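Local coordinates for protein fucose-specific lectin (Aleuria aurantia, PDB 6GKE) that binds L-fucose through a six-bladed beta-propeller, with strongest preference for alpha-1,6-linked core fucose on glycoproteins, and forms homodimers through its terminal peptides, at residues P1-L5 with T306-W312; I34-Q38 with G48-I54. The protein carries 1 engineered substitution. All coordinates share one frame; numbering follows the deposited sequence.

Interaction 1 of 2, residues P1-L5 with T306-W312; sequences PTEFL and TGTPAGW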
ATOM      1  N   PRO A   1       9.985   4.450  -3.867  1.00 10.97           N
ATOM      2  CA  PRO A   1       8.713   4.567  -3.168  1.00  9.38           C
ATOM      3  C   PRO A   1       8.303   6.037  -3.041  1.00  8.60           C
ATOM      4  O   PRO A   1       9.102   6.941  -3.326  1.00  9.51           O
ATOM      5  CB  PRO A   1       8.946   3.931  -1.790  1.00 10.07           C
ATOM      6  CG  PRO A   1      10.420   4.089  -1.560  1.00 11.75           C
ATOM      7  CD  PRO A   1      11.045   4.074  -2.935  1.00 12.47           C
ATOM      8  N   THR A   2       7.054   6.251  -2.623  1.00  7.80           N
ATOM      9  CA  THR A   2       6.517   7.588  -2.433  1.00  7.56           C
ATOM     10  C   THR A   2       5.845   7.667  -1.063  1.00  6.89           C
ATOM     11  O   THR A   2       5.806   6.685  -0.320  1.00  7.75           O
ATOM     12  CB  THR A   2       5.519   7.972  -3.534  1.00  8.34           C
ATOM     13  OG1 THR A   2       4.277   7.335  -3.226  1.00 10.54           O
ATOM     14  CG2 THR A   2       5.990   7.605  -4.924  1.00  9.05           C
ATOM     15  N   GLU A   3       5.282   8.843  -0.776  1.00  6.74           N
ATOM     16  CA  GLU A   3       4.580   9.051   0.485  0.70  6.82           C
ATOM     17  C   GLU A   3       3.060   8.951   0.299  1.00  6.45           C
ATOM     18  O   GLU A   3       2.314   9.255   1.214  1.00  6.92           O
ATOM     19  CB  GLU A   3       5.055  10.366   1.094  0.70  7.00           C
ATOM     20  CG  GLU A   3       6.543  10.334   1.389  0.70  7.53           C
ATOM     21  CD  GLU A   3       7.129  11.635   1.898  0.70  7.30           C
ATOM     22  OE1 GLU A   3       6.727  12.708   1.397  0.70  7.63           O
ATOM     23  OE2 GLU A   3       7.986  11.566   2.801  0.70  9.04           O
ATOM     24  N   PHE A   4       2.611   8.473  -0.868  1.00  6.36           N
ATOM     25  CA  PHE A   4       1.184   8.260  -1.145  1.00  6.08           C
ATOM     26  C   PHE A   4       0.707   7.018  -0.388  1.00  5.74           C
ATOM     27  O   PHE A   4       1.196   5.921  -0.635  1.00  7.08           O
ATOM     28  CB  PHE A   4       1.014   8.087  -2.654  1.00  6.30           C
ATOM     29  CG  PHE A   4      -0.376   8.103  -3.247  1.00  5.76           C
ATOM     30  CD1 PHE A   4      -1.521   8.451  -2.537  1.00  5.81           C
ATOM     31  CD2 PHE A   4      -0.510   7.808  -4.595  1.00  5.96           C
ATOM     32  CE1 PHE A   4      -2.758   8.483  -3.167  1.00  5.80           C
ATOM     33  CE2 PHE A   4      -1.748   7.830  -5.216  1.00  5.99           C
ATOM     34  CZ  PHE A   4      -2.869   8.182  -4.506  1.00  6.00           C
ATOM     35  N   LEU A   5      -0.262   7.188   0.516  1.00  5.10           N
ATOM     36  CA  LEU A   5      -0.791   6.064   1.267  1.00  5.21           C
ATOM     37  C   LEU A   5      -1.510   5.105   0.313  1.00  4.82           C
ATOM     38  O   LEU A   5      -2.411   5.497  -0.431  1.00  4.85           O
ATOM     39  CB  LEU A   5      -1.745   6.602   2.333  1.00  5.48           C
ATOM     40  CG  LEU A   5      -2.459   5.563   3.193  1.00  5.88           C
ATOM     41  CD1 LEU A   5      -1.484   4.869   4.133  1.00  6.45           C
ATOM     42  CD2 LEU A   5      -3.587   6.238   3.965  1.00  6.61           C
ATOM     43  N   THR A 306       3.998  12.659  -5.476  1.00  7.15           N
ATOM     44  CA  THR A 306       3.410  12.354  -4.172  1.00  7.04           C
ATOM     45  C   THR A 306       4.505  12.124  -3.122  1.00  7.04           C
ATOM     46  O   THR A 306       4.343  11.313  -2.211  1.00  7.95           O
ATOM     47  CB  THR A 306       2.481  11.137  -4.250  1.00  7.07           C
ATOM     48  OG1 THR A 306       3.192  10.006  -4.761  1.00  7.78           O
ATOM     49  CG2 THR A 306       1.272  11.371  -5.126  1.00  7.30           C
ATOM     50  N   GLY A 307       5.614  12.859  -3.238  1.00  7.23           N
ATOM     51  CA  GLY A 307       6.657  12.859  -2.229  1.00  7.61           C
ATOM     52  C   GLY A 307       7.626  11.700  -2.390  1.00  7.75           C
ATOM     53  O   GLY A 307       7.363  10.723  -3.088  1.00  9.46           O
ATOM     54  N   THR A 308       8.774  11.830  -1.722  1.00  7.88           N
ATOM     55  CA  THR A 308       9.793  10.799  -1.658  1.00  8.36           C
ATOM     56  C   THR A 308      10.248  10.682  -0.211  1.00  8.24           C
ATOM     57  O   THR A 308      10.683  11.670   0.373  1.00  9.42           O
ATOM     58  CB  THR A 308      10.999  11.125  -2.546  1.00  9.56           C
ATOM     59  OG1 THR A 308      10.556  11.311  -3.889  1.00 11.16           O
ATOM     60  CG2 THR A 308      12.050  10.037  -2.532  1.00 10.30           C
ATOM     61  N   PRO A 309      10.162   9.491   0.416  1.00  8.28           N
ATOM     62  CA  PRO A 309      10.591   9.353   1.802  1.00  8.44           C
ATOM     63  C   PRO A 309      12.104   9.560   1.946  1.00  7.76           C
ATOM     64  O   PRO A 309      12.875   9.302   1.021  1.00  8.52           O
ATOM     65  CB  PRO A 309      10.200   7.924   2.192  1.00  9.56           C
ATOM     66  CG  PRO A 309      10.008   7.190   0.881  1.00 10.86           C
ATOM     67  CD  PRO A 309       9.668   8.231  -0.157  1.00  9.19           C
ATOM     68  N   ALA A 310      12.510  10.004   3.135  1.00  7.79           N
ATOM     69  CA  ALA A 310      13.913  10.132   3.469  1.00  7.69           C
ATOM     70  C   ALA A 310      14.614   8.785   3.268  1.00  7.61           C
ATOM     71  O   ALA A 310      14.068   7.728   3.582  1.00  8.00           O
ATOM     72  CB  ALA A 310      14.070  10.623   4.886  1.00  8.37           C
ATOM     73  N   GLY A 311      15.836   8.851   2.736  1.00  7.70           N
ATOM     74  CA  GLY A 311      16.641   7.672   2.471  1.00  7.72           C
ATOM     75  C   GLY A 311      16.446   7.124   1.066  1.00  7.31           C
ATOM     76  O   GLY A 311      16.986   6.071   0.734  1.00  7.74           O
ATOM     77  N   TRP A 312      15.679   7.844   0.242  1.00  7.59           N
ATOM     78  CA  TRP A 312      15.435   7.473  -1.140  1.00  7.95           C
ATOM     79  C   TRP A 312      15.639   8.703  -2.030  1.00  9.79           C
ATOM     80  O   TRP A 312      15.442   9.816  -1.564  1.00 12.10           O
ATOM     81  CB  TRP A 312      14.019   6.919  -1.291  1.00  7.24           C
ATOM     82  CG  TRP A 312      13.757   5.673  -0.508  1.00  6.43           C
ATOM     83  CD1 TRP A 312      13.330   5.576   0.785  1.00  6.46           C
ATOM     84  CD2 TRP A 312      13.907   4.326  -0.985  1.00  6.30           C
ATOM     85  NE1 TRP A 312      13.198   4.260   1.139  1.00  6.52           N
ATOM     86  CE2 TRP A 312      13.533   3.470   0.072  1.00  6.14           C
ATOM     87  CE3 TRP A 312      14.298   3.767  -2.206  1.00  6.59           C
ATOM     88  CZ2 TRP A 312      13.532   2.085  -0.072  1.00  6.31           C
ATOM     89  CZ3 TRP A 312      14.291   2.399  -2.348  1.00  6.40           C
ATOM     90  CH2 TRP A 312      13.894   1.574  -1.298  1.00  6.54           C
TER
HETATM   91  O   HOH W   1       9.707   8.985  -5.121  1.00 18.42           O
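Pro1 and Trp312 meet in a CH-pi contact where the two ends of the chain, both without regular secondary structure, run side by side at the surface that faces the second subunit. The proline comes over one face of the indole, its ring roughly perpendicular to it: CD of Pro1 sits 3.6 Å from the centroid of the six-membered ring of Trp312, and CG of Pro1 lies 3.5 Å above the indole plane. A type II turn from Pro309 to Trp312 brings the indole round to this position, and Pro309 itself packs against Pro1, CG to CG at 4.0 Å. A water links the two segments, donating a hydrogen bond to Pro1 O and lying 2.8 Å from Thr308 OG1.

Further in, Glu3 N donates to Thr306 O in a bond 3.0 Å long and bent to 144° at the hydrogen. The carboxylate of Glu3 lies along the backbone from Gly307 to Pro309, and its OE1 has a salt bridge to Arg35. Thr2 OG1 stands between its own backbone N and carbonyl carbon (chi1 79°), which lets it accept from Phe4 N at 3.1 Å in an ST turn; it also bonds to Val285 O. CB of Phe4 rests 3.6 Å from Thr306 OG1.

Trp312 NE1 bonds to Leu59 O of the second subunit, whose Lys58 makes a cation-pi contact with the indole, in keeping with dimerisation through terminal peptides. On the propeller side, Phe4 meets Phe27 of strand 22-28 edge-to-face, and both Phe4 and Thr306 touch Leu287 of strand 286-293.

Interaction 2 of 2, residues I34-Q38 with G48-I54; sequences IREAQ and GSSQNVI. With FUC (alpha-L-fucopyranose), chain C; GOL (glycerol), chain D.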
ATOM      1  N   ILE A  34      -3.511  15.314   4.580  1.00  4.90           N
ATOM      2  CA  ILE A  34      -4.051  15.502   3.251  1.00  5.09           C
ATOM      3  C   ILE A  34      -3.122  16.470   2.523  1.00  5.01           C
ATOM      4  O   ILE A  34      -2.912  17.587   2.993  1.00  5.71           O
ATOM      5  CB  ILE A  34      -5.497  16.035   3.273  1.00  5.40           C
ATOM      6  CG1 ILE A  34      -6.421  15.179   4.142  1.00  5.97           C
ATOM      7  CG2 ILE A  34      -6.022  16.154   1.851  1.00  5.59           C
ATOM      8  CD1 ILE A  34      -7.756  15.820   4.440  1.00  6.97           C
ATOM      9  N   ARG A  35      -2.571  16.009   1.397  1.00  5.03           N
ATOM     10  CA  ARG A  35      -1.693  16.806   0.570  1.00  5.33           C
ATOM     11  C   ARG A  35      -2.399  17.221  -0.718  1.00  5.34           C
ATOM     12  O   ARG A  35      -3.354  16.586  -1.163  1.00  5.90           O
ATOM     13  CB  ARG A  35      -0.437  16.016   0.205  1.00  5.75           C
ATOM     14  CG  ARG A  35       0.459  15.689   1.387  1.00  5.99           C
ATOM     15  CD  ARG A  35       1.714  14.994   0.912  1.00  6.33           C
ATOM     16  NE  ARG A  35       2.581  14.633   2.016  1.00  6.38           N
ATOM     17  CZ  ARG A  35       3.805  14.147   1.876  1.00  7.00           C
ATOM     18  NH1 ARG A  35       4.335  14.032   0.668  1.00  8.11           N
ATOM     19  NH2 ARG A  35       4.482  13.775   2.949  1.00  7.95           N
ATOM     20  N   GLU A  36      -1.873  18.296  -1.304  1.00  5.47           N
ATOM     21  CA  GLU A  36      -2.344  18.848  -2.558  1.00  5.57           C
ATOM     22  C   GLU A  36      -1.218  18.807  -3.593  1.00  5.71           C
ATOM     23  O   GLU A  36      -0.075  19.157  -3.282  1.00  6.18           O
ATOM     24  CB  GLU A  36      -2.775  20.299  -2.359  1.00  5.80           C
ATOM     25  CG  GLU A  36      -3.443  20.937  -3.567  1.00  5.88           C
ATOM     26  CD  GLU A  36      -3.648  22.429  -3.375  1.00  6.04           C
ATOM     27  OE1 GLU A  36      -2.626  23.138  -3.286  1.00  6.91           O
ATOM     28  OE2 GLU A  36      -4.818  22.883  -3.290  1.00  6.13           O
ATOM     29  N   ALA A  37      -1.573  18.432  -4.827  1.00  5.77           N
ATOM     30  CA  ALA A  37      -0.738  18.653  -6.015  1.00  5.95           C
ATOM     31  C   ALA A  37      -1.506  19.587  -6.953  1.00  5.89           C
ATOM     32  O   ALA A  37      -2.748  19.618  -6.932  1.00  6.15           O
ATOM     33  CB  ALA A  37      -0.373  17.350  -6.688  1.00  6.37           C
ATOM     34  N   GLN A  38      -0.762  20.345  -7.762  1.00  6.28           N
ATOM     35  CA  GLN A  38      -1.335  21.397  -8.603  1.00  6.43           C
ATOM     36  C   GLN A  38      -0.841  21.248 -10.042  1.00  6.68           C
ATOM     37  O   GLN A  38       0.303  20.866 -10.277  1.00  7.19           O
ATOM     38  CB  GLN A  38      -0.925  22.790  -8.118  1.00  6.85           C
ATOM     39  CG  GLN A  38      -1.058  23.003  -6.617  1.00  7.14           C
ATOM     40  CD  GLN A  38       0.118  22.533  -5.791  1.00  7.13           C
ATOM     41  OE1 GLN A  38       1.239  22.361  -6.274  1.00  8.02           O
ATOM     42  NE2 GLN A  38      -0.133  22.332  -4.509  1.00  7.82           N
ATOM     43  N   GLY A  48       2.469  17.956  -3.918  1.00  6.56           N
ATOM     44  CA  GLY A  48       2.430  16.575  -3.442  1.00  6.71           C
ATOM     45  C   GLY A  48       3.444  16.240  -2.354  1.00  7.15           C
ATOM     46  O   GLY A  48       3.517  15.080  -1.951  1.00  7.40           O
ATOM     47  N   SER A  49       4.213  17.226  -1.870  1.00  7.64           N
ATOM     48  CA  SER A  49       5.276  16.976  -0.889  1.00  8.86           C
ATOM     49  C   SER A  49       4.777  17.274   0.528  1.00  8.65           C
ATOM     50  O   SER A  49       3.650  17.727   0.733  1.00  7.95           O
ATOM     51  CB  SER A  49       6.488  17.801  -1.207  1.00 10.72           C
ATOM     52  OG  SER A  49       6.328  19.116  -0.698  1.00 13.10           O
ATOM     53  N   SER A  50       5.661  17.076   1.510  1.00 10.20           N
ATOM     54  CA  SER A  50       5.355  17.385   2.905  1.00 11.34           C
ATOM     55  C   SER A  50       5.111  18.888   3.113  1.00 10.85           C
ATOM     56  O   SER A  50       4.573  19.275   4.140  1.00 13.00           O
ATOM     57  CB  SER A  50       6.444  16.891   3.811  1.00 13.30           C
ATOM     58  OG  SER A  50       7.638  17.607   3.571  1.00 15.79           O
ATOM     59  N   GLN A  51       5.512  19.727   2.148  1.00 10.43           N
ATOM     60  CA  GLN A  51       5.276  21.175   2.200  1.00 11.15           C
ATOM     61  C   GLN A  51       3.915  21.552   1.591  1.00  9.68           C
ATOM     62  O   GLN A  51       3.609  22.740   1.479  1.00 11.29           O
ATOM     63  CB  GLN A  51       6.395  21.915   1.461  1.00 13.66           C
ATOM     64  CG  GLN A  51       7.787  21.638   2.014  1.00 15.82           C
ATOM     65  N   ASN A  52       3.108  20.555   1.204  1.00  7.90           N
ATOM     66  CA  ASN A  52       1.831  20.782   0.526  1.00  7.45           C
ATOM     67  C   ASN A  52       0.670  20.187   1.328  1.00  6.66           C
ATOM     68  O   ASN A  52      -0.322  19.754   0.749  1.00  7.06           O
ATOM     69  CB  ASN A  52       1.848  20.190  -0.883  1.00  7.90           C
ATOM     70  CG  ASN A  52       2.910  20.824  -1.751  1.00  8.92           C
ATOM     71  OD1 ASN A  52       3.934  20.204  -2.035  1.00  9.65           O
ATOM     72  ND2 ASN A  52       2.680  22.067  -2.149  1.00 10.91           N
ATOM     73  N   VAL A  53       0.784  20.201   2.657  1.00  6.96           N
ATOM     74  CA  VAL A  53      -0.268  19.701   3.520  1.00  6.68           C
ATOM     75  C   VAL A  53      -1.350  20.778   3.661  1.00  6.86           C
ATOM     76  O   VAL A  53      -1.049  21.932   3.951  1.00  8.69           O
ATOM     77  CB  VAL A  53       0.301  19.287   4.885  1.00  7.34           C
ATOM     78  CG1 VAL A  53      -0.797  19.026   5.904  1.00  7.46           C
ATOM     79  CG2 VAL A  53       1.214  18.082   4.745  1.00  8.11           C
ATOM     80  N   ILE A  54      -2.614  20.373   3.475  1.00  6.34           N
ATOM     81  CA  ILE A  54      -3.762  21.283   3.569  1.00  6.74           C
ATOM     82  C   ILE A  54      -4.667  20.933   4.757  1.00  6.52           C
ATOM     83  O   ILE A  54      -5.543  21.725   5.101  1.00  7.38           O
ATOM     84  CB  ILE A  54      -4.551  21.339   2.241  1.00  7.11           C
ATOM     85  CG1 ILE A  54      -5.284  20.042   1.874  1.00  7.71           C
ATOM     86  CG2 ILE A  54      -3.628  21.798   1.123  1.00  7.90           C
ATOM     87  CD1 ILE A  54      -6.634  19.859   2.521  1.00  7.90           C
TER
HETATM   88  C1  FUC C 401      -2.401  27.755  -4.988  1.00 10.43           C
HETATM   89  C2  FUC C 401      -2.154  26.622  -4.012  1.00  8.93           C
HETATM   90  C3  FUC C 401      -3.234  26.593  -2.933  1.00  7.56           C
HETATM   91  C4  FUC C 401      -4.617  26.583  -3.564  1.00  6.78           C
HETATM   92  C5  FUC C 401      -4.746  27.781  -4.500  1.00  7.33           C
HETATM   93  C6  FUC C 401      -6.086  27.844  -5.219  1.00  7.62           C
HETATM   94  O1  FUC C 401      -2.154  28.971  -4.295  1.00 14.35           O
HETATM   95  O2  FUC C 401      -0.875  26.808  -3.395  1.00 12.06           O
HETATM   96  O3  FUC C 401      -3.031  25.474  -2.062  1.00  7.31           O
HETATM   97  O4  FUC C 401      -4.839  25.391  -4.324  1.00  6.67           O
HETATM   98  O5  FUC C 401      -3.727  27.698  -5.498  1.00  8.17           O
HETATM   99  C1  GOL D 402       0.434  24.499   1.324  1.00 20.29           C
HETATM  100  O1  GOL D 402       0.361  25.596   2.241  1.00 23.04           O
HETATM  101  C2  GOL D 402      -0.805  24.526   0.446  1.00 18.38           C
HETATM  102  O2  GOL D 402      -0.805  25.734  -0.336  1.00 18.62           O
HETATM  103  C3  GOL D 402      -0.885  23.251  -0.399  1.00 17.50           C
HETATM  104  O3  GOL D 402       0.144  23.159  -1.380  1.00 16.73           O
HETATM  105  O   HOH W   2       3.257  23.665  -4.992  1.00 29.19           O
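Glu36 N donates to Asn52 O, and CB of Asn52 rests on Glu36 O, in an antiparallel hairpin of the first propeller blade that lines the fucose site between it and the next. The Glu36 carboxylate takes one hydroxyl on each oxygen: fucose O3 gives to OE1 and fucose O4 to OE2, both at 2.7 Å. Arg24 NE and Trp97 NE1 also hydrogen-bond to the sugar. With CG anti to the backbone N (chi1 -173°) and the chain extended, Glu36 reaches out to the sugar.

In the second shell, Gln38 bends back at chi2 to give NE2 to the anti side of Glu36 OE1, while Tyr26 bonds to OE2; together with the sugar they would limit the carboxylate's rotation. Asn52 ND2 donates to O3 of a glycerol, probably from the crystallisation liquor, and a water joins Gln38 OE1 to the same ND2, weakly on the asparagine side. Gln38 OE1 also bonds to Thr46.

Farther out the backbones take over. Ile54 N gives to Ile34 O in a nearly straight bond of 2.8 Å; between it and the Glu36-Asn52 bond lies the non-hydrogen-bonded pair Arg35-Val53. Separately, Gly48 N gives to Glu36 O at 2.9 Å. Ile34 CG2 packs on Ile54 CD1. A type I turn from Ser49 to Asn52 interrupts the edge strand, and Asn52 OD1 ties it together by accepting from both Ser49 N and Ser49 OG. The Arg35 guanidinium, salt-bridged to Asp29, lies with one face over the Ser49-Ser50 peptide, Ser50 N 3.4 Å above its plane, while its NH1 donates at the edge to Gly48 O, 2.9 Å away.

In the fold
From the N terminus, residues 1-5 lead into strand 10-15 of the first blade. Interaction 2 closes first: strand 33-40 turns back, and 48-54 pairs with 34-38 across a short hairpin at the outer side of that blade. The chain then runs through the remaining blades until 306-312 returns to 1-5, so interaction 1 closes nearly the whole chain and encloses the hairpin. The two contacts lie with centres 12 Å apart and touch through a salt bridge, Glu3 OE1 to Arg35 NH1 at 2.8 Å. The paired termini, which face the second subunit, are thus joined directly to a blade that supplies one wall of a fucose site.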